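Putative adhesin (Komagataella phaffii, PDB 5FX8) is a putative cell-wall adhesion protein that may mediate cell-cell interaction, represented here by its N-terminal part with two cohesin-like domains. Local coordinates at residues Leu21-Thr33 against Thr102-Leu114. Sequence-based numbering, arbitrary orientation.
Sequences LSDWFVVSFVFST and TDLEGVVFFTLKL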
loop_
_atom_site.group_PDB
_atom_site.type_symbol
_atom_site.label_atom_id
_atom_site.label_comp_id
_atom_site.label_asym_id
_atom_site.label_seq_id
_atom_site.Cartn_x
_atom_site.Cartn_y
_atom_site.Cartn_z
ATOM N N LEU C 21 -33.082 -43.669 5.891
ATOM C CA LEU C 21 -32.881 -44.949 6.535
ATOM C C LEU C 21 -33.168 -44.869 8.016
ATOM O O LEU C 21 -33.388 -45.903 8.648
ATOM C CB LEU C 21 -31.461 -45.440 6.319
ATOM C CG LEU C 21 -31.028 -45.848 4.921
ATOM C CD1 LEU C 21 -29.557 -46.183 4.950
ATOM C CD2 LEU C 21 -31.823 -47.038 4.482
ATOM N N SER C 22 -33.171 -43.661 8.579
ATOM C CA SER C 22 -33.307 -43.446 10.009
ATOM C C SER C 22 -34.743 -43.179 10.437
ATOM O O SER C 22 -34.987 -42.975 11.629
ATOM C CB SER C 22 -32.419 -42.274 10.442
ATOM O OG SER C 22 -32.922 -41.040 9.963
ATOM N N ASP C 23 -35.685 -43.202 9.506
ATOM C CA ASP C 23 -37.043 -42.766 9.748
ATOM C C ASP C 23 -37.859 -43.802 10.511
ATOM O O ASP C 23 -37.568 -45.001 10.498
ATOM C CB ASP C 23 -37.724 -42.457 8.431
ATOM C CG ASP C 23 -37.248 -41.173 7.838
ATOM O OD1 ASP C 23 -36.542 -40.420 8.551
ATOM O OD2 ASP C 23 -37.604 -40.904 6.678
ATOM N N TRP C 24 -38.884 -43.306 11.200
ATOM C CA TRP C 24 -39.996 -44.131 11.639
ATOM C C TRP C 24 -40.905 -44.390 10.446
ATOM O O TRP C 24 -41.325 -43.450 9.764
ATOM C CB TRP C 24 -40.804 -43.448 12.741
ATOM C CG TRP C 24 -40.143 -43.289 14.054
ATOM C CD1 TRP C 24 -39.594 -42.151 14.558
ATOM C CD2 TRP C 24 -40.001 -44.284 15.072
ATOM N NE1 TRP C 24 -39.087 -42.379 15.812
ATOM C CE2 TRP C 24 -39.332 -43.682 16.153
ATOM C CE3 TRP C 24 -40.349 -45.632 15.166
ATOM C CZ2 TRP C 24 -39.013 -44.380 17.305
ATOM C CZ3 TRP C 24 -40.028 -46.323 16.305
ATOM C CH2 TRP C 24 -39.370 -45.702 17.357
ATOM N N PHE C 25 -41.206 -45.667 10.204
ATOM C CA PHE C 25 -42.095 -46.110 9.142
ATOM C C PHE C 25 -43.445 -46.486 9.729
ATOM O O PHE C 25 -43.542 -47.426 10.520
ATOM C CB PHE C 25 -41.503 -47.303 8.412
ATOM C CG PHE C 25 -40.274 -46.980 7.646
ATOM C CD1 PHE C 25 -39.044 -46.921 8.274
ATOM C CD2 PHE C 25 -40.343 -46.734 6.283
ATOM C CE1 PHE C 25 -37.910 -46.621 7.551
ATOM C CE2 PHE C 25 -39.201 -46.438 5.564
ATOM C CZ PHE C 25 -37.985 -46.384 6.198
ATOM N N VAL C 26 -44.478 -45.752 9.334
ATOM C CA VAL C 26 -45.853 -46.039 9.721
ATOM C C VAL C 26 -46.319 -47.254 8.927
ATOM O O VAL C 26 -46.569 -47.150 7.725
ATOM C CB VAL C 26 -46.741 -44.826 9.445
ATOM C CG1 VAL C 26 -48.159 -45.076 9.853
ATOM C CG2 VAL C 26 -46.191 -43.653 10.163
ATOM N N VAL C 27 -46.424 -48.406 9.577
ATOM C CA VAL C 27 -46.926 -49.623 8.941
ATOM C C VAL C 27 -48.405 -49.762 9.283
ATOM O O VAL C 27 -48.743 -50.102 10.415
ATOM C CB VAL C 27 -46.149 -50.861 9.395
ATOM C CG1 VAL C 27 -46.703 -52.075 8.731
ATOM C CG2 VAL C 27 -44.720 -50.722 9.048
ATOM N N SER C 28 -49.288 -49.547 8.308
ATOM C CA SER C 28 -50.730 -49.445 8.522
ATOM C C SER C 28 -51.473 -50.671 8.003
ATOM O O SER C 28 -51.325 -51.053 6.843
ATOM C CB SER C 28 -51.286 -48.205 7.837
ATOM O OG SER C 28 -50.720 -47.048 8.399
ATOM N N PHE C 29 -52.313 -51.252 8.847
ATOM C CA PHE C 29 -53.111 -52.420 8.484
ATOM C C PHE C 29 -54.550 -51.959 8.326
ATOM O O PHE C 29 -55.220 -51.665 9.310
ATOM C CB PHE C 29 -52.979 -53.523 9.535
ATOM C CG PHE C 29 -51.590 -54.056 9.669
ATOM C CD1 PHE C 29 -50.687 -53.467 10.538
ATOM C CD2 PHE C 29 -51.169 -55.117 8.897
ATOM C CE1 PHE C 29 -49.402 -53.933 10.656
ATOM C CE2 PHE C 29 -49.892 -55.603 9.016
ATOM C CZ PHE C 29 -49.004 -55.003 9.901
ATOM N N VAL C 30 -55.002 -51.859 7.101
ATOM C CA VAL C 30 -56.331 -51.356 6.800
ATOM C C VAL C 30 -57.317 -52.508 6.882
ATOM O O VAL C 30 -57.071 -53.582 6.328
ATOM C CB VAL C 30 -56.359 -50.698 5.412
ATOM C CG1 VAL C 30 -57.748 -50.171 5.068
ATOM C CG2 VAL C 30 -55.362 -49.591 5.374
ATOM N N PHE C 31 -58.431 -52.281 7.576
ATOM C CA PHE C 31 -59.495 -53.259 7.746
ATOM C C PHE C 31 -60.768 -52.710 7.132
ATOM O O PHE C 31 -61.181 -51.596 7.452
ATOM C CB PHE C 31 -59.730 -53.581 9.215
ATOM C CG PHE C 31 -58.602 -54.321 9.872
ATOM C CD1 PHE C 31 -57.510 -53.650 10.365
ATOM C CD2 PHE C 31 -58.658 -55.684 10.029
ATOM C CE1 PHE C 31 -56.503 -54.313 10.976
ATOM C CE2 PHE C 31 -57.651 -56.349 10.644
ATOM C CZ PHE C 31 -56.566 -55.656 11.115
ATOM N N SER C 32 -61.385 -53.493 6.255
ATOM C CA SER C 32 -62.609 -53.083 5.587
ATOM C C SER C 32 -63.448 -54.307 5.261
ATOM O O SER C 32 -62.960 -55.434 5.235
ATOM C CB SER C 32 -62.325 -52.295 4.308
ATOM O OG SER C 32 -63.525 -51.982 3.630
ATOM N N THR C 33 -64.733 -54.069 5.040
ATOM C CA THR C 33 -65.646 -55.090 4.557
ATOM C C THR C 33 -66.513 -54.449 3.485
ATOM O O THR C 33 -67.166 -53.435 3.736
ATOM C CB THR C 33 -66.485 -55.661 5.704
ATOM O OG1 THR C 33 -67.032 -54.595 6.477
ATOM C CG2 THR C 33 -65.633 -56.449 6.619
ATOM N N THR C 102 -70.274 -58.432 11.574
ATOM C CA THR C 102 -70.826 -58.103 10.268
ATOM C C THR C 102 -70.073 -56.973 9.578
ATOM O O THR C 102 -69.882 -57.017 8.358
ATOM C CB THR C 102 -72.295 -57.721 10.408
ATOM O OG1 THR C 102 -72.383 -56.351 10.799
ATOM C CG2 THR C 102 -72.936 -58.554 11.476
ATOM N N ASP C 103 -69.645 -55.956 10.329
ATOM C CA ASP C 103 -68.998 -54.781 9.769
ATOM C C ASP C 103 -67.690 -54.507 10.488
ATOM O O ASP C 103 -67.601 -54.637 11.711
ATOM C CB ASP C 103 -69.895 -53.547 9.866
ATOM C CG ASP C 103 -71.152 -53.679 9.047
ATOM O OD1 ASP C 103 -71.154 -54.481 8.088
ATOM O OD2 ASP C 103 -72.136 -52.977 9.357
ATOM N N LEU C 104 -66.681 -54.105 9.723
ATOM C CA LEU C 104 -65.382 -53.765 10.284
ATOM C C LEU C 104 -64.741 -52.712 9.400
ATOM O O LEU C 104 -64.475 -52.982 8.229
ATOM C CB LEU C 104 -64.479 -54.992 10.375
ATOM C CG LEU C 104 -63.743 -55.271 11.689
ATOM C CD1 LEU C 104 -62.337 -55.769 11.415
ATOM C CD2 LEU C 104 -63.726 -54.084 12.638
ATOM N N GLU C 105 -64.487 -51.528 9.955
ATOM C CA GLU C 105 -63.736 -50.490 9.258
ATOM C C GLU C 105 -62.748 -49.871 10.228
ATOM O O GLU C 105 -63.157 -49.312 11.248
ATOM C CB GLU C 105 -64.652 -49.404 8.694
ATOM C CG GLU C 105 -65.625 -49.866 7.644
ATOM C CD GLU C 105 -64.949 -50.386 6.394
ATOM O OE1 GLU C 105 -63.780 -50.014 6.134
ATOM O OE2 GLU C 105 -65.601 -51.173 5.669
ATOM N N GLY C 106 -61.462 -49.938 9.904
ATOM C CA GLY C 106 -60.473 -49.281 10.737
ATOM C C GLY C 106 -59.078 -49.449 10.183
ATOM O O GLY C 106 -58.854 -50.153 9.200
ATOM N N VAL C 107 -58.132 -48.783 10.837
ATOM C CA VAL C 107 -56.722 -48.885 10.489
ATOM C C VAL C 107 -55.920 -49.120 11.769
ATOM O O VAL C 107 -55.963 -48.304 12.698
ATOM C CB VAL C 107 -56.204 -47.631 9.756
ATOM C CG1 VAL C 107 -54.755 -47.848 9.364
ATOM C CG2 VAL C 107 -57.050 -47.282 8.538
ATOM N N VAL C 108 -55.183 -50.218 11.821
ATOM C CA VAL C 108 -54.204 -50.434 12.873
ATOM C C VAL C 108 -52.834 -50.120 12.295
ATOM O O VAL C 108 -52.453 -50.653 11.249
ATOM C CB VAL C 108 -54.268 -51.871 13.426
ATOM C CG1 VAL C 108 -52.976 -52.233 14.155
ATOM C CG2 VAL C 108 -55.444 -52.032 14.366
ATOM N N PHE C 109 -52.100 -49.239 12.954
ATOM C CA PHE C 109 -50.752 -48.930 12.518
ATOM C C PHE C 109 -49.782 -49.020 13.681
ATOM O O PHE C 109 -50.146 -48.844 14.844
ATOM C CB PHE C 109 -50.673 -47.554 11.854
ATOM C CG PHE C 109 -50.739 -46.404 12.798
ATOM C CD1 PHE C 109 -49.602 -45.942 13.426
ATOM C CD2 PHE C 109 -51.927 -45.734 12.997
ATOM C CE1 PHE C 109 -49.657 -44.888 14.275
ATOM C CE2 PHE C 109 -51.982 -44.664 13.841
ATOM C CZ PHE C 109 -50.844 -44.241 14.479
ATOM N N PHE C 110 -48.548 -49.325 13.346
ATOM C CA PHE C 110 -47.432 -49.236 14.260
ATOM C C PHE C 110 -46.295 -48.499 13.568
ATOM O O PHE C 110 -46.202 -48.496 12.339
ATOM C CB PHE C 110 -46.948 -50.602 14.688
ATOM C CG PHE C 110 -47.959 -51.407 15.412
ATOM C CD1 PHE C 110 -48.125 -51.268 16.780
ATOM C CD2 PHE C 110 -48.725 -52.344 14.741
ATOM C CE1 PHE C 110 -49.045 -52.052 17.467
ATOM C CE2 PHE C 110 -49.647 -53.123 15.417
ATOM C CZ PHE C 110 -49.810 -52.974 16.778
ATOM N N THR C 111 -45.433 -47.864 14.365
ATOM C CA THR C 111 -44.254 -47.188 13.847
ATOM C C THR C 111 -43.048 -48.089 14.077
ATOM O O THR C 111 -42.725 -48.440 15.212
ATOM C CB THR C 111 -44.043 -45.807 14.480
ATOM O OG1 THR C 111 -43.784 -45.938 15.878
ATOM C CG2 THR C 111 -45.240 -44.930 14.287
ATOM N N LEU C 112 -42.379 -48.447 12.996
ATOM C CA LEU C 112 -41.222 -49.320 13.049
ATOM C C LEU C 112 -40.002 -48.573 12.530
ATOM O O LEU C 112 -40.113 -47.576 11.818
ATOM C CB LEU C 112 -41.457 -50.590 12.220
ATOM C CG LEU C 112 -42.755 -51.320 12.531
ATOM C CD1 LEU C 112 -42.916 -52.542 11.674
ATOM C CD2 LEU C 112 -42.733 -51.734 13.953
ATOM N N LYS C 113 -38.833 -49.062 12.908
ATOM C CA LYS C 113 -37.561 -48.608 12.378
ATOM C C LYS C 113 -36.950 -49.701 11.513
ATOM O O LYS C 113 -37.250 -50.886 11.669
ATOM C CB LYS C 113 -36.592 -48.256 13.503
ATOM C CG LYS C 113 -36.962 -47.051 14.325
ATOM C CD LYS C 113 -37.014 -45.778 13.492
ATOM C CE LYS C 113 -36.678 -44.547 14.327
ATOM N NZ LYS C 113 -35.262 -44.589 14.841
ATOM N N LEU C 114 -36.071 -49.305 10.603
ATOM C CA LEU C 114 -35.318 -50.288 9.847
ATOM C C LEU C 114 -34.227 -50.881 10.723
ATOM O O LEU C 114 -33.614 -50.180 11.521
ATOM C CB LEU C 114 -34.715 -49.653 8.601
ATOM C CG LEU C 114 -35.695 -49.378 7.458
ATOM C CD1 LEU C 114 -35.062 -48.457 6.464
ATOM C CD2 LEU C 114 -36.090 -50.670 6.783
HETATM O O HOH W 1 -35.176 -46.639 10.423
#
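Lys-113 lays its aliphatic chain across the indole of Trp-24, CE sitting 3.4 Å from the centroid of the five-membered ring in a CH-pi contact, while NZ lies over the same ring, 4.6 Å from that centroid, as a cation-pi partner. The bend at chi2 (-62°) turns the aliphatic chain over the indole, and that at chi4 (64°) only sets NZ, which stands above the ring beyond CE; Arg-308 makes a further cation-pi contact with the indole. Between these residues and Gly-106, strands 25-31 and 102-114 pair antiparallel, with paired backbone hydrogen bonds at Phe-25/Leu-112, Val-27/Phe-110, Phe-29/Val-108 and Phe-31/Gly-106. The side chains of Phe-25, Val-27, Phe-29, Phe-31, Val-108, Phe-110 and Leu-112 line the buried face: Val-27 CG2 meets Leu-112 CD1 at 3.7 Å, and Phe-25 sets CE1 3.5 Å from Leu-114 CG. The Phe-31 ring lies alongside Leu-104, pointing the same way, CD2 to CD1 3.9 Å, and meets Phe-92 edge-to-face. On the other, mixed face Val-26 CG1 touches Phe-109 CD1. Beyond the ladder, Glu-105 OE2 accepts two bonds: it receives Ser-32 OG, 3.0 Å away, on its syn lone pair, whereas Thr-33 N, 3.1 Å away, comes from above the carboxylate plane. At the opposite end a water bridges Leu-21 O and Asp-23 O to Leu-114 N. The pair thus turns one face into the first cohesin-like domain's apolar core, while carboxylate and water take up backbone polar groups beyond the regular pairing.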